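Local coordinates for protein aspartate-semialdehyde dehydrogenase (PDB 3HSK) that catalyses the NADPH-dependent reductive dephosphorylation of 4-phospho-L-aspartate to L-aspartate semialdehyde, the second step toward methionine and threonine, at residues V120-K125 / G164-I169. Numbering follows the deposited sequence.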
loop_
_atom_site.group_PDB
_atom_site.type_symbol
_atom_site.label_atom_id
_atom_site.label_comp_id
_atom_site.label_asym_id
_atom_site.label_seq_id
_atom_site.Cartn_x
_atom_site.Cartn_y
_atom_site.Cartn_z
ATOM N N VAL A 120 -0.521 -1.160 35.900
ATOM C CA VAL A 120 -0.341 -0.212 34.797
ATOM C C VAL A 120 -0.670 -0.849 33.442
ATOM O O VAL A 120 -0.166 -1.925 33.111
ATOM C CB VAL A 120 1.103 0.366 34.767
ATOM C CG1 VAL A 120 1.203 1.536 33.797
ATOM C CG2 VAL A 120 1.541 0.809 36.158
ATOM N N VAL A 121 -1.521 -0.175 32.675
ATOM C CA VAL A 121 -1.837 -0.566 31.307
ATOM C C VAL A 121 -1.376 0.580 30.401
ATOM O O VAL A 121 -2.002 1.645 30.372
ATOM C CB VAL A 121 -3.352 -0.856 31.141
ATOM C CG1 VAL A 121 -3.712 -1.099 29.675
ATOM C CG2 VAL A 121 -3.771 -2.043 32.009
ATOM N N SER A 122 -0.279 0.366 29.676
ATOM C CA SER A 122 0.418 1.471 29.015
ATOM C C SER A 122 0.492 1.403 27.489
ATOM O O SER A 122 0.781 0.347 26.923
ATOM C CB SER A 122 1.835 1.604 29.578
ATOM O OG SER A 122 2.573 2.544 28.819
ATOM N N ASN A 123 0.258 2.548 26.839
ATOM C CA ASN A 123 0.441 2.679 25.383
ATOM C C ASN A 123 1.846 3.149 24.981
ATOM O O ASN A 123 2.178 3.192 23.793
ATOM C CB ASN A 123 -0.628 3.586 24.754
ATOM C CG ASN A 123 -0.568 3.594 23.224
ATOM O OD1 ASN A 123 -0.646 2.547 22.574
ATOM N ND2 ASN A 123 -0.428 4.778 22.647
ATOM N N ALA A 124 2.665 3.500 25.969
ATOM C CA ALA A 124 4.059 3.871 25.718
ATOM C C ALA A 124 4.836 2.657 25.221
ATOM O O ALA A 124 4.609 1.536 25.679
ATOM C CB ALA A 124 4.702 4.437 26.979
ATOM N N LYS A 125 5.746 2.892 24.281
ATOM C CA LYS A 125 6.511 1.819 23.644
ATOM C C LYS A 125 7.608 1.235 24.538
ATOM O O LYS A 125 8.111 0.144 24.268
ATOM C CB LYS A 125 7.135 2.323 22.338
ATOM C CG LYS A 125 8.258 3.345 22.539
ATOM C CD LYS A 125 8.775 3.874 21.216
ATOM C CE LYS A 125 10.112 4.584 21.389
ATOM N NZ LYS A 125 10.750 4.820 20.059
ATOM N N GLY A 164 2.127 -5.757 41.707
ATOM C CA GLY A 164 2.122 -4.612 40.797
ATOM C C GLY A 164 2.876 -4.959 39.528
ATOM O O GLY A 164 3.905 -5.635 39.571
ATOM N N PHE A 165 2.364 -4.492 38.393
ATOM C CA PHE A 165 2.823 -4.973 37.096
ATOM C C PHE A 165 2.506 -3.980 35.990
ATOM O O PHE A 165 1.810 -2.991 36.217
ATOM C CB PHE A 165 2.123 -6.295 36.779
ATOM C CG PHE A 165 0.620 -6.202 36.820
ATOM C CD1 PHE A 165 -0.092 -5.723 35.722
ATOM C CD2 PHE A 165 -0.079 -6.577 37.964
ATOM C CE1 PHE A 165 -1.472 -5.626 35.755
ATOM C CE2 PHE A 165 -1.467 -6.489 38.008
ATOM C CZ PHE A 165 -2.165 -6.015 36.895
ATOM N N ILE A 166 2.996 -4.273 34.788
ATOM C CA ILE A 166 2.649 -3.502 33.601
ATOM C C ILE A 166 2.259 -4.414 32.427
ATOM O O ILE A 166 2.921 -5.420 32.153
ATOM C CB ILE A 166 3.774 -2.486 33.218
ATOM C CG1 ILE A 166 3.373 -1.644 31.998
ATOM C CG2 ILE A 166 5.113 -3.191 33.020
ATOM C CD1 ILE A 166 4.226 -0.403 31.777
ATOM N N ILE A 167 1.156 -4.064 31.773
ATOM C CA ILE A 167 0.753 -4.671 30.508
ATOM C C ILE A 167 0.768 -3.593 29.424
ATOM O O ILE A 167 0.193 -2.525 29.601
ATOM C CB ILE A 167 -0.649 -5.339 30.616
ATOM C CG1 ILE A 167 -0.558 -6.608 31.476
ATOM C CG2 ILE A 167 -1.222 -5.647 29.232
ATOM C CD1 ILE A 167 -1.878 -7.072 32.025
ATOM N N CYS A 168 1.435 -3.883 28.311
ATOM C CA CYS A 168 1.601 -2.912 27.234
ATOM C C CYS A 168 0.586 -3.067 26.096
ATOM O O CYS A 168 0.227 -4.180 25.708
ATOM C CB CYS A 168 3.031 -2.957 26.699
ATOM S SG CYS A 168 4.242 -2.164 27.792
ATOM N N ILE A 169 0.134 -1.931 25.576
ATOM C CA ILE A 169 -0.831 -1.874 24.481
ATOM C C ILE A 169 -0.088 -1.695 23.160
ATOM O O ILE A 169 0.708 -0.770 23.018
ATOM C CB ILE A 169 -1.819 -0.677 24.640
ATOM C CG1 ILE A 169 -2.389 -0.596 26.063
ATOM C CG2 ILE A 169 -2.928 -0.756 23.593
ATOM C CD1 ILE A 169 -3.051 0.739 26.402
HETATM O O HOH W 1 2.512 -0.071 24.754
#
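Val120 and Ser122 make all the backbone hydrogen bonds between residues 120-125 and the parallel strand 165-169, each using both its N-H and its carbonyl. Val120 N reaches Phe165 O at 3.0 Å, and Val120 O takes the N-H of Ile167. Ser122 N then bonds to Ile167 O, and Ile169 N to Ser122 O at 2.7 Å. Val121, paired with Ile167, turns its own N-H and carbonyl the other way, to strand 96-99.

On the face carrying Val120, Ser122, Ile166 and Cys168, the Ile166 side chain reaches over to both partners. With CG1 anti to the backbone N (chi1 -178°) and the chain extended, its CD1 lies 3.8 Å from Ser122 CB and also touches Val120 CG1. Helix 103-115 packs over this face. Its Glu110 OE2 hydrogen-bonds Ser122 OG; the same OG accepts the Ala124 N-H at 3.0 Å, closing an ST turn as the chain leaves the strand. Ile169 starts toward residues 120-125; with CG1 beside its own backbone N, CG1 lies against Ser122 O and CD1 meets Val121 CG1 at 3.8 Å, the two side chains nearly perpendicular. Helix 364-376 touches both Val121 and Ile169.

Past the last strand bond, a water lies 2.6 Å from Ile169 O and also close to Ala124 O, placed to link the two chain ends. Asn123 there lies close to Val31, a probable NADP-binding residue, its side chain about 9 Å from the bound NADP. Two neighbouring parallel strands covered by helices on both faces, with loops at their C-terminal ends near the dinucleotide, belong to the Rossmann-type NADP-binding domain.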